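PDB 4OHF: cytosolic IMP-GMP specific 5'-nucleotidase from Legionella pneumophila subsp. pneumophila, which probably removes the 5'-phosphate of selected nucleoside monophosphates such as IMP and GMP, as a magnesium-dependent nucleotidase of the HAD superfamily. Local coordinates for residues H4-R15 and E439-A448; F65-V73 and Y402-F410. All blocks are in the same frame, centred on the assembly; numbering follows the deposited sequence.

Interaction 1: H4-R15 and E439-A448; sequences HKVFVNRIINMR and EHSPMTYFRA. With PO4 (phosphate ion), chain I.
The Phe-446 ring meets four side chains of 4-15. Ile-12 CG2 sits at its edge, 3.6 Å from Phe-446 CD2. Val-6, Val-8 and Met-14 approach obliquely, with Val-6 CG1 3.6 Å from Phe-446 CE1. Thr-444 CG2 covers one face of the same ring. Val-6 also places CG2 over a face of the His-440 imidazole. On the His-4 ring, Glu-439 CG makes a CH-pi contact, 4.1 Å from the centroid. The Arg-15 guanidinium has Met-443 over one face. Asn-13 OD1 and CG lie against Tyr-445 CD1. Tyr-445 CE2 lies over the Arg-447 guanidinium.

Backbone bonds join the two segments as a short antiparallel ladder. Ile-12 and Phe-446 form its hydrogen-bonded pair: Ile-12 N to Phe-446 O is 3.1 Å, and Phe-446 N to Ile-12 O is 3.0 Å. Met-14 N to Thr-444 O extends it. Arg-10 bends at chi3 (-70°), which turns its guanidinium edge to a phosphate ion, probably from the crystallisation liquor. There NE reaches O3 and NH2 reaches O2 in nearly straight bonds. Lys-313, Arg-319 and, from the second subunit, Tyr-113 also hold it.

Asp-436 of helix 434-438 accepts from His-4 ND1 through its carboxylate and from His-440 ND1 through its carbonyl. Lys-351 of the second subunit donates to Tyr-445 O. Strand 7-8 pairs with strand 429-431 at one margin of the large mixed sheet, while Met-14 and Pro-442 lean on helix 189-200.

Interaction 2: F65-V73 and Y402-F410; sequences FDDAIRGLV and YNPKWERVF
Leu-72 and Trp-406 bring together two loops, one shaped by a type II beta turn at Ile-69 to Leu-72 and the other by an Asx motif at Asn-403. The closely packed part is apolar. Leu-72 CD1 stands over the centre of the six-membered ring of Trp-406 in a CH-pi contact, 3.4 Å from the centroid. Leu-72 CD2 reaches CE3 of the same indole. Ile-69 slides past Trp-406 in the opposite direction and sets CG2 3.9 Å from Trp-406 CB. Its CD1 goes further, between Asn-403 CB and Val-409 CG2. Gly-71 has a positive phi (96°), which suits the third position of a type II turn.

Toward Asp-66 and Lys-405 the contact is looser, polar and more open to solvent. Water 1 donates to Asp-66 O and accepts from Lys-405 N. Asp-67 OD1 and Lys-405 NZ stay 4.5 Å apart, too far for a salt bridge. Asn-403 works on both segments. With CG anti to the backbone N (chi1 175°), its ND2 donates to Asp-66 O at 2.7 Å, while its OD1 accepts from Trp-406 N within the Asx motif. This probably helps to hold the tryptophan in place.

Arg-70 leads away from 402-410. It forms salt bridges to Glu-326 and Asp-125 and donates to the backbone O of Asp-303, a magnesium ligand. Trp-406 also meets Tyr-94 and packs on strand 80-84.

The two parts of the contact join at Asp-67 O, which takes two donors. Lys-405 NZ donates to a lone pair of Asp-67 O, in the carbonyl plane. Trp-406 NE1, 3.1 Å from Asp-67 O, comes from 32° off that plane, and the oxygen lies in the plane of the indole.

Overall arrangement
Interactions 1 and 2 do not touch. Their centres are 28 Å apart, and their nearest atoms are about 7 Å apart. Interaction 1 joins segments near the two ends of the chain, and both segments of interaction 2 lie in the sequence between them. Each contact has an arginine near a different site. In interaction 1, the side chain of Arg-10 is about 9 Å from the bound GMP, whose pocket includes Arg-86, Tyr-87 and Tyr-421. In interaction 2, the side chain of Arg-70 is about 9 Å from the magnesium ion held by Asp-23, Asp-25 and Asp-303. The GMP residues are not the metal ligands, which fits a regulatory site in this allosteric enzyme.

Interaction 1: H4-R15 and E439-A448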
loop_
_atom_site.group_PDB
_atom_site.type_symbol
_atom_site.label_atom_id
_atom_site.label_comp_id
_atom_site.label_asym_id
_atom_site.label_seq_id
_atom_site.Cartn_x
_atom_site.Cartn_y
_atom_site.Cartn_z
ATOM N N HIS B 4 -13.531 -42.000 -7.426
ATOM C CA HIS B 4 -13.145 -40.934 -8.353
ATOM C C HIS B 4 -14.077 -39.716 -8.259
ATOM O O HIS B 4 -14.532 -39.189 -9.271
ATOM C CB HIS B 4 -13.141 -41.455 -9.799
ATOM C CG HIS B 4 -11.942 -42.284 -10.157
ATOM N ND1 HIS B 4 -10.653 -41.788 -10.128
ATOM C CD2 HIS B 4 -11.842 -43.560 -10.606
ATOM C CE1 HIS B 4 -9.813 -42.720 -10.544
ATOM N NE2 HIS B 4 -10.507 -43.804 -10.839
ATOM N N LYS B 5 -14.343 -39.259 -7.045
ATOM C CA LYS B 5 -15.228 -38.126 -6.827
ATOM C C LYS B 5 -14.614 -36.776 -7.148
ATOM O O LYS B 5 -13.448 -36.527 -6.870
ATOM C CB LYS B 5 -15.696 -38.103 -5.377
ATOM C CG LYS B 5 -16.221 -39.430 -4.899
ATOM C CD LYS B 5 -17.432 -39.266 -3.987
ATOM C CE LYS B 5 -18.622 -38.757 -4.769
ATOM N NZ LYS B 5 -18.846 -39.631 -5.955
ATOM N N VAL B 6 -15.420 -35.906 -7.745
ATOM C CA VAL B 6 -14.991 -34.559 -8.079
ATOM C C VAL B 6 -15.903 -33.609 -7.315
ATOM O O VAL B 6 -17.112 -33.640 -7.468
ATOM C CB VAL B 6 -15.086 -34.291 -9.597
ATOM C CG1 VAL B 6 -14.915 -32.805 -9.880
ATOM C CG2 VAL B 6 -14.013 -35.089 -10.323
ATOM N N PHE B 7 -15.312 -32.773 -6.475
ATOM C CA PHE B 7 -16.067 -31.830 -5.675
ATOM C C PHE B 7 -16.192 -30.520 -6.411
ATOM O O PHE B 7 -15.220 -30.034 -6.979
ATOM C CB PHE B 7 -15.368 -31.678 -4.341
ATOM C CG PHE B 7 -15.062 -32.999 -3.715
ATOM C CD1 PHE B 7 -16.094 -33.846 -3.319
ATOM C CD2 PHE B 7 -13.749 -33.447 -3.612
ATOM C CE1 PHE B 7 -15.819 -35.125 -2.835
ATOM C CE2 PHE B 7 -13.463 -34.721 -3.131
ATOM C CZ PHE B 7 -14.497 -35.565 -2.741
ATOM N N VAL B 8 -17.402 -29.962 -6.404
ATOM C CA VAL B 8 -17.693 -28.735 -7.134
ATOM C C VAL B 8 -17.998 -27.524 -6.262
ATOM O O VAL B 8 -18.895 -27.561 -5.425
ATOM C CB VAL B 8 -18.885 -28.962 -8.106
ATOM C CG1 VAL B 8 -18.999 -27.810 -9.073
ATOM C CG2 VAL B 8 -18.715 -30.293 -8.838
ATOM N N ASN B 9 -17.236 -26.452 -6.466
ATOM C CA ASN B 9 -17.447 -25.211 -5.728
ATOM C C ASN B 9 -18.244 -24.217 -6.573
ATOM O O ASN B 9 -19.006 -23.413 -6.052
ATOM C CB ASN B 9 -16.114 -24.563 -5.334
ATOM C CG ASN B 9 -15.343 -25.386 -4.314
ATOM O OD1 ASN B 9 -15.931 -25.953 -3.390
ATOM N ND2 ASN B 9 -14.017 -25.448 -4.469
ATOM N N ARG B 10 -18.056 -24.285 -7.884
ATOM C CA ARG B 10 -18.729 -23.389 -8.817
ATOM C C ARG B 10 -18.946 -24.101 -10.134
ATOM O O ARG B 10 -18.155 -24.956 -10.525
ATOM C CB ARG B 10 -17.880 -22.160 -9.109
ATOM C CG ARG B 10 -17.921 -21.072 -8.092
ATOM C CD ARG B 10 -17.067 -19.906 -8.580
ATOM N NE ARG B 10 -15.646 -20.232 -8.570
ATOM C CZ ARG B 10 -14.974 -20.532 -7.461
ATOM N NH1 ARG B 10 -15.609 -20.542 -6.286
ATOM N NH2 ARG B 10 -13.677 -20.822 -7.525
ATOM N N ILE B 11 -20.014 -23.718 -10.823
ATOM C CA ILE B 11 -20.342 -24.295 -12.113
ATOM C C ILE B 11 -19.198 -24.175 -13.117
ATOM O O ILE B 11 -18.530 -23.154 -13.183
ATOM C CB ILE B 11 -21.560 -23.574 -12.748
ATOM C CG1 ILE B 11 -22.823 -23.854 -11.937
ATOM C CG2 ILE B 11 -21.742 -24.012 -14.209
ATOM C CD1 ILE B 11 -24.001 -22.985 -12.351
ATOM N N ILE B 12 -18.974 -25.250 -13.865
ATOM C CA ILE B 12 -18.014 -25.264 -14.959
ATOM C C ILE B 12 -18.545 -26.282 -15.970
ATOM O O ILE B 12 -18.729 -27.462 -15.655
ATOM C CB ILE B 12 -16.560 -25.622 -14.549
ATOM C CG1 ILE B 12 -15.656 -25.384 -15.762
ATOM C CG2 ILE B 12 -16.445 -27.081 -14.083
ATOM C CD1 ILE B 12 -14.226 -25.742 -15.556
ATOM N N ASN B 13 -18.836 -25.794 -17.175
ATOM C CA ASN B 13 -19.365 -26.615 -18.259
ATOM C C ASN B 13 -18.186 -27.170 -19.058
ATOM O O ASN B 13 -17.673 -26.502 -19.939
ATOM C CB ASN B 13 -20.259 -25.729 -19.134
ATOM C CG ASN B 13 -20.979 -26.492 -20.219
ATOM O OD1 ASN B 13 -20.970 -27.724 -20.251
ATOM N ND2 ASN B 13 -21.625 -25.754 -21.116
ATOM N N MET B 14 -17.746 -28.384 -18.748
ATOM C CA MET B 14 -16.599 -28.950 -19.458
ATOM C C MET B 14 -16.779 -28.969 -20.973
ATOM O O MET B 14 -15.798 -28.957 -21.718
ATOM C CB MET B 14 -16.286 -30.365 -18.966
ATOM C CG MET B 14 -15.633 -30.436 -17.595
ATOM S SD MET B 14 -14.132 -29.438 -17.403
ATOM C CE MET B 14 -12.893 -30.536 -18.075
ATOM N N ARG B 15 -18.030 -28.999 -21.420
ATOM C CA ARG B 15 -18.348 -29.014 -22.844
ATOM C C ARG B 15 -17.774 -27.780 -23.527
ATOM O O ARG B 15 -17.299 -27.856 -24.659
ATOM C CB ARG B 15 -19.870 -29.053 -23.037
ATOM C CG ARG B 15 -20.351 -28.855 -24.478
ATOM C CD ARG B 15 -20.820 -30.155 -25.124
ATOM N NE ARG B 15 -21.885 -30.801 -24.358
ATOM C CZ ARG B 15 -22.490 -31.926 -24.730
ATOM N NH1 ARG B 15 -22.139 -32.524 -25.862
ATOM N NH2 ARG B 15 -23.434 -32.464 -23.963
ATOM N N GLU B 439 -11.761 -39.357 -15.396
ATOM C CA GLU B 439 -12.620 -40.534 -15.428
ATOM C C GLU B 439 -14.073 -40.100 -15.667
ATOM O O GLU B 439 -14.962 -40.918 -15.875
ATOM C CB GLU B 439 -12.518 -41.271 -14.095
ATOM C CG GLU B 439 -12.538 -42.766 -14.224
ATOM C CD GLU B 439 -11.227 -43.300 -14.757
ATOM O OE1 GLU B 439 -10.277 -43.450 -13.956
ATOM O OE2 GLU B 439 -11.142 -43.555 -15.978
ATOM N N HIS B 440 -14.304 -38.797 -15.586
ATOM C CA HIS B 440 -15.620 -38.224 -15.822
ATOM C C HIS B 440 -15.768 -37.945 -17.306
ATOM O O HIS B 440 -14.811 -38.026 -18.077
ATOM C CB HIS B 440 -15.782 -36.916 -15.052
ATOM C CG HIS B 440 -16.008 -37.108 -13.589
ATOM N ND1 HIS B 440 -15.064 -37.664 -12.756
ATOM C CD2 HIS B 440 -17.083 -36.838 -12.810
ATOM C CE1 HIS B 440 -15.547 -37.730 -11.527
ATOM N NE2 HIS B 440 -16.772 -37.234 -11.532
ATOM N N SER B 441 -16.982 -37.601 -17.700
ATOM C CA SER B 441 -17.272 -37.294 -19.093
ATOM C C SER B 441 -16.669 -35.951 -19.480
ATOM O O SER B 441 -16.895 -34.948 -18.812
ATOM C CB SER B 441 -18.783 -37.241 -19.298
ATOM O OG SER B 441 -19.095 -36.729 -20.577
ATOM N N PRO B 442 -15.887 -35.912 -20.561
ATOM C CA PRO B 442 -15.305 -34.631 -20.956
ATOM C C PRO B 442 -16.367 -33.625 -21.403
ATOM O O PRO B 442 -16.037 -32.609 -22.000
ATOM C CB PRO B 442 -14.350 -35.017 -22.083
ATOM C CG PRO B 442 -14.976 -36.246 -22.648
ATOM C CD PRO B 442 -15.408 -36.999 -21.430
ATOM N N MET B 443 -17.636 -33.920 -21.108
ATOM C CA MET B 443 -18.762 -33.039 -21.461
ATOM C C MET B 443 -19.547 -32.652 -20.199
ATOM O O MET B 443 -20.465 -31.824 -20.246
ATOM C CB MET B 443 -19.723 -33.738 -22.447
ATOM C CG MET B 443 -19.123 -34.152 -23.808
ATOM S SD MET B 443 -18.443 -32.791 -24.797
ATOM C CE MET B 443 -17.332 -33.672 -25.953
ATOM N N THR B 444 -19.175 -33.279 -19.081
ATOM C CA THR B 444 -19.788 -33.076 -17.771
ATOM C C THR B 444 -20.070 -31.623 -17.386
ATOM O O THR B 444 -19.202 -30.764 -17.493
ATOM C CB THR B 444 -18.893 -33.662 -16.667
ATOM O OG1 THR B 444 -18.624 -35.045 -16.945
ATOM C CG2 THR B 444 -19.564 -33.541 -15.323
ATOM N N TYR B 445 -21.288 -31.347 -16.933
ATOM C CA TYR B 445 -21.624 -29.997 -16.487
ATOM C C TYR B 445 -21.582 -30.082 -14.954
ATOM O O TYR B 445 -22.471 -30.680 -14.337
ATOM C CB TYR B 445 -23.029 -29.595 -16.942
ATOM C CG TYR B 445 -23.384 -28.130 -16.727
ATOM C CD1 TYR B 445 -23.305 -27.215 -17.777
ATOM C CD2 TYR B 445 -23.825 -27.664 -15.482
ATOM C CE1 TYR B 445 -23.663 -25.872 -17.605
ATOM C CE2 TYR B 445 -24.181 -26.322 -15.295
ATOM C CZ TYR B 445 -24.098 -25.428 -16.368
ATOM O OH TYR B 445 -24.443 -24.098 -16.211
ATOM N N PHE B 446 -20.543 -29.506 -14.356
ATOM C CA PHE B 446 -20.369 -29.519 -12.912
ATOM C C PHE B 446 -21.139 -28.412 -12.191
ATOM O O PHE B 446 -20.985 -27.225 -12.505
ATOM C CB PHE B 446 -18.882 -29.386 -12.567
ATOM C CG PHE B 446 -18.061 -30.610 -12.885
ATOM C CD1 PHE B 446 -18.231 -31.792 -12.171
ATOM C CD2 PHE B 446 -17.094 -30.574 -13.880
ATOM C CE1 PHE B 446 -17.447 -32.914 -12.444
ATOM C CE2 PHE B 446 -16.308 -31.696 -14.155
ATOM C CZ PHE B 446 -16.488 -32.860 -13.437
ATOM N N ARG B 447 -21.964 -28.805 -11.226
ATOM C CA ARG B 447 -22.738 -27.860 -10.416
ATOM C C ARG B 447 -22.431 -28.102 -8.942
ATOM O O ARG B 447 -22.045 -29.205 -8.538
ATOM C CB ARG B 447 -24.247 -28.037 -10.625
ATOM C CG ARG B 447 -24.791 -27.547 -11.949
ATOM C CD ARG B 447 -26.242 -27.999 -12.130
ATOM N NE ARG B 447 -26.788 -27.575 -13.415
ATOM C CZ ARG B 447 -27.008 -26.307 -13.734
ATOM N NH1 ARG B 447 -26.735 -25.355 -12.855
ATOM N NH2 ARG B 447 -27.465 -25.988 -14.939
ATOM N N ALA B 448 -22.618 -27.070 -8.131
ATOM C CA ALA B 448 -22.371 -27.197 -6.709
ATOM C C ALA B 448 -23.676 -27.403 -5.961
ATOM O O ALA B 448 -24.709 -26.844 -6.333
ATOM C CB ALA B 448 -21.689 -25.963 -6.203
HETATM P P PO4 I . -12.934 -20.433 -11.494
HETATM O O1 PO4 I . -12.357 -21.269 -12.575
HETATM O O2 PO4 I . -12.393 -20.874 -10.184
HETATM O O3 PO4 I . -14.410 -20.576 -11.493
HETATM O O4 PO4 I . -12.582 -19.010 -11.716
#

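Interaction 2: F65-V73 and Y402-F410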
loop_
_atom_site.group_PDB
_atom_site.type_symbol
_atom_site.label_atom_id
_atom_site.label_comp_id
_atom_site.label_asym_id
_atom_site.label_seq_id
_atom_site.Cartn_x
_atom_site.Cartn_y
_atom_site.Cartn_z
ATOM N N PHE B 65 6.504 -37.086 9.274
ATOM C CA PHE B 65 5.446 -36.584 8.408
ATOM C C PHE B 65 4.209 -36.054 9.131
ATOM O O PHE B 65 3.640 -35.047 8.733
ATOM C CB PHE B 65 5.035 -37.688 7.440
ATOM C CG PHE B 65 4.250 -37.204 6.258
ATOM C CD1 PHE B 65 3.053 -37.816 5.915
ATOM C CD2 PHE B 65 4.734 -36.171 5.457
ATOM C CE1 PHE B 65 2.347 -37.414 4.782
ATOM C CE2 PHE B 65 4.046 -35.757 4.327
ATOM C CZ PHE B 65 2.849 -36.376 3.980
ATOM N N ASP B 66 3.790 -36.718 10.199
ATOM C CA ASP B 66 2.602 -36.277 10.900
ATOM C C ASP B 66 2.752 -35.121 11.883
ATOM O O ASP B 66 1.759 -34.701 12.469
ATOM C CB ASP B 66 1.943 -37.458 11.613
ATOM C CG ASP B 66 1.450 -38.516 10.651
ATOM O OD1 ASP B 66 0.701 -38.168 9.708
ATOM O OD2 ASP B 66 1.804 -39.702 10.841
ATOM N N ASP B 67 3.960 -34.597 12.076
ATOM C CA ASP B 67 4.140 -33.477 13.005
ATOM C C ASP B 67 3.437 -32.212 12.537
ATOM O O ASP B 67 3.208 -31.276 13.317
ATOM C CB ASP B 67 5.624 -33.177 13.236
ATOM C CG ASP B 67 6.265 -34.138 14.218
ATOM O OD1 ASP B 67 5.547 -34.587 15.140
ATOM O OD2 ASP B 67 7.479 -34.433 14.073
ATOM N N ALA B 68 3.103 -32.177 11.255
ATOM C CA ALA B 68 2.405 -31.037 10.687
ATOM C C ALA B 68 1.354 -31.484 9.663
ATOM O O ALA B 68 1.312 -32.645 9.241
ATOM C CB ALA B 68 3.399 -30.071 10.049
ATOM N N ILE B 69 0.497 -30.550 9.276
ATOM C CA ILE B 69 -0.557 -30.831 8.325
ATOM C C ILE B 69 -0.603 -29.721 7.281
ATOM O O ILE B 69 0.002 -28.668 7.476
ATOM C CB ILE B 69 -1.886 -30.983 9.086
ATOM C CG1 ILE B 69 -2.503 -32.312 8.697
ATOM C CG2 ILE B 69 -2.820 -29.793 8.866
ATOM C CD1 ILE B 69 -3.823 -32.567 9.364
ATOM N N ARG B 70 -1.289 -29.950 6.161
ATOM C CA ARG B 70 -1.354 -28.927 5.124
ATOM C C ARG B 70 -2.261 -27.768 5.528
ATOM O O ARG B 70 -3.211 -27.959 6.277
ATOM C CB ARG B 70 -1.846 -29.540 3.814
ATOM C CG ARG B 70 -1.929 -28.549 2.638
ATOM C CD ARG B 70 -2.349 -29.255 1.369
ATOM N NE ARG B 70 -2.334 -28.381 0.209
ATOM C CZ ARG B 70 -2.551 -28.797 -1.037
ATOM N NH1 ARG B 70 -2.796 -30.079 -1.283
ATOM N NH2 ARG B 70 -2.530 -27.931 -2.044
ATOM N N GLY B 71 -1.946 -26.569 5.037
ATOM C CA GLY B 71 -2.758 -25.396 5.322
ATOM C C GLY B 71 -2.333 -24.502 6.475
ATOM O O GLY B 71 -2.889 -23.426 6.653
ATOM N N LEU B 72 -1.338 -24.927 7.248
ATOM C CA LEU B 72 -0.882 -24.148 8.390
ATOM C C LEU B 72 -0.225 -22.833 7.999
ATOM O O LEU B 72 0.261 -22.676 6.877
ATOM C CB LEU B 72 0.079 -24.971 9.247
ATOM C CG LEU B 72 -0.475 -26.314 9.724
ATOM C CD1 LEU B 72 0.486 -26.931 10.740
ATOM C CD2 LEU B 72 -1.875 -26.121 10.327
ATOM N N VAL B 73 -0.213 -21.894 8.941
ATOM C CA VAL B 73 0.378 -20.577 8.724
ATOM C C VAL B 73 1.551 -20.326 9.671
ATOM O O VAL B 73 1.475 -20.617 10.870
ATOM C CB VAL B 73 -0.660 -19.452 8.964
ATOM C CG1 VAL B 73 0.022 -18.097 8.854
ATOM C CG2 VAL B 73 -1.813 -19.569 7.978
ATOM N N TYR B 402 -8.074 -38.116 13.330
ATOM C CA TYR B 402 -7.325 -37.152 12.544
ATOM C C TYR B 402 -6.002 -36.837 13.217
ATOM O O TYR B 402 -5.767 -37.246 14.353
ATOM C CB TYR B 402 -8.144 -35.867 12.389
ATOM C CG TYR B 402 -9.553 -36.115 11.896
ATOM C CD1 TYR B 402 -9.789 -36.487 10.576
ATOM C CD2 TYR B 402 -10.646 -35.980 12.749
ATOM C CE1 TYR B 402 -11.073 -36.714 10.108
ATOM C CE2 TYR B 402 -11.951 -36.212 12.290
ATOM C CZ TYR B 402 -12.153 -36.577 10.958
ATOM O OH TYR B 402 -13.422 -36.782 10.461
ATOM N N ASN B 403 -5.148 -36.111 12.504
ATOM C CA ASN B 403 -3.844 -35.711 13.000
ATOM C C ASN B 403 -3.971 -35.178 14.436
ATOM O O ASN B 403 -4.680 -34.201 14.687
ATOM C CB ASN B 403 -3.270 -34.645 12.057
ATOM C CG ASN B 403 -1.962 -34.081 12.550
ATOM O OD1 ASN B 403 -1.933 -33.341 13.537
ATOM N ND2 ASN B 403 -0.862 -34.437 11.876
ATOM N N PRO B 404 -3.295 -35.825 15.403
ATOM C CA PRO B 404 -3.364 -35.395 16.806
ATOM C C PRO B 404 -3.066 -33.931 17.133
ATOM O O PRO B 404 -3.715 -33.345 18.003
ATOM C CB PRO B 404 -2.416 -36.371 17.523
ATOM C CG PRO B 404 -1.544 -36.913 16.450
ATOM C CD PRO B 404 -2.473 -37.039 15.274
ATOM N N LYS B 405 -2.100 -33.332 16.447
ATOM C CA LYS B 405 -1.778 -31.943 16.709
ATOM C C LYS B 405 -2.669 -30.925 15.997
ATOM O O LYS B 405 -2.995 -29.877 16.564
ATOM C CB LYS B 405 -0.327 -31.649 16.312
ATOM C CG LYS B 405 0.734 -32.334 17.171
ATOM C CD LYS B 405 2.158 -32.136 16.608
ATOM C CE LYS B 405 2.671 -30.708 16.769
ATOM N NZ LYS B 405 4.070 -30.520 16.223
ATOM N N TRP B 406 -3.082 -31.227 14.767
ATOM C CA TRP B 406 -3.829 -30.247 13.984
ATOM C C TRP B 406 -5.257 -30.512 13.544
ATOM O O TRP B 406 -5.912 -29.611 13.022
ATOM C CB TRP B 406 -3.012 -29.876 12.754
ATOM C CG TRP B 406 -1.631 -29.483 13.079
ATOM C CD1 TRP B 406 -0.510 -30.283 13.067
ATOM C CD2 TRP B 406 -1.202 -28.202 13.517
ATOM N NE1 TRP B 406 0.590 -29.566 13.475
ATOM C CE2 TRP B 406 0.191 -28.284 13.760
ATOM C CE3 TRP B 406 -1.855 -26.985 13.726
ATOM C CZ2 TRP B 406 0.938 -27.188 14.205
ATOM C CZ3 TRP B 406 -1.117 -25.901 14.162
ATOM C CH2 TRP B 406 0.266 -26.008 14.398
ATOM N N GLU B 407 -5.752 -31.720 13.749
ATOM C CA GLU B 407 -7.111 -32.027 13.342
ATOM C C GLU B 407 -7.174 -32.021 11.811
ATOM O O GLU B 407 -6.158 -32.241 11.159
ATOM C CB GLU B 407 -8.078 -31.013 13.972
ATOM C CG GLU B 407 -8.378 -31.306 15.444
ATOM C CD GLU B 407 -8.650 -30.055 16.289
ATOM O OE1 GLU B 407 -9.039 -30.207 17.473
ATOM O OE2 GLU B 407 -8.469 -28.920 15.781
ATOM N N ARG B 408 -8.351 -31.762 11.251
ATOM C CA ARG B 408 -8.550 -31.772 9.796
ATOM C C ARG B 408 -7.958 -30.632 8.992
ATOM O O ARG B 408 -7.809 -29.505 9.474
ATOM C CB ARG B 408 -10.040 -31.845 9.473
ATOM C CG ARG B 408 -10.597 -33.241 9.529
ATOM C CD ARG B 408 -12.099 -33.251 9.422
ATOM N NE ARG B 408 -12.707 -33.189 10.741
ATOM C CZ ARG B 408 -14.015 -33.253 10.946
ATOM N NH1 ARG B 408 -14.835 -33.376 9.905
ATOM N NH2 ARG B 408 -14.502 -33.207 12.181
ATOM N N VAL B 409 -7.637 -30.941 7.743
ATOM C CA VAL B 409 -7.079 -29.961 6.830
ATOM C C VAL B 409 -8.139 -28.939 6.439
ATOM O O VAL B 409 -7.847 -27.748 6.377
ATOM C CB VAL B 409 -6.552 -30.638 5.537
ATOM C CG1 VAL B 409 -6.270 -29.605 4.474
ATOM C CG2 VAL B 409 -5.292 -31.428 5.843
ATOM N N PHE B 410 -9.366 -29.403 6.192
ATOM C CA PHE B 410 -10.446 -28.520 5.754
ATOM C C PHE B 410 -11.303 -27.884 6.846
ATOM O O PHE B 410 -12.084 -26.972 6.573
ATOM C CB PHE B 410 -11.353 -29.259 4.759
ATOM C CG PHE B 410 -10.691 -29.561 3.428
ATOM C CD1 PHE B 410 -10.839 -28.690 2.344
ATOM C CD2 PHE B 410 -9.925 -30.715 3.254
ATOM C CE1 PHE B 410 -10.245 -28.966 1.125
ATOM C CE2 PHE B 410 -9.325 -30.996 2.030
ATOM C CZ PHE B 410 -9.483 -30.124 0.964
HETATM O O HOH W 1 0.116 -34.668 15.107
#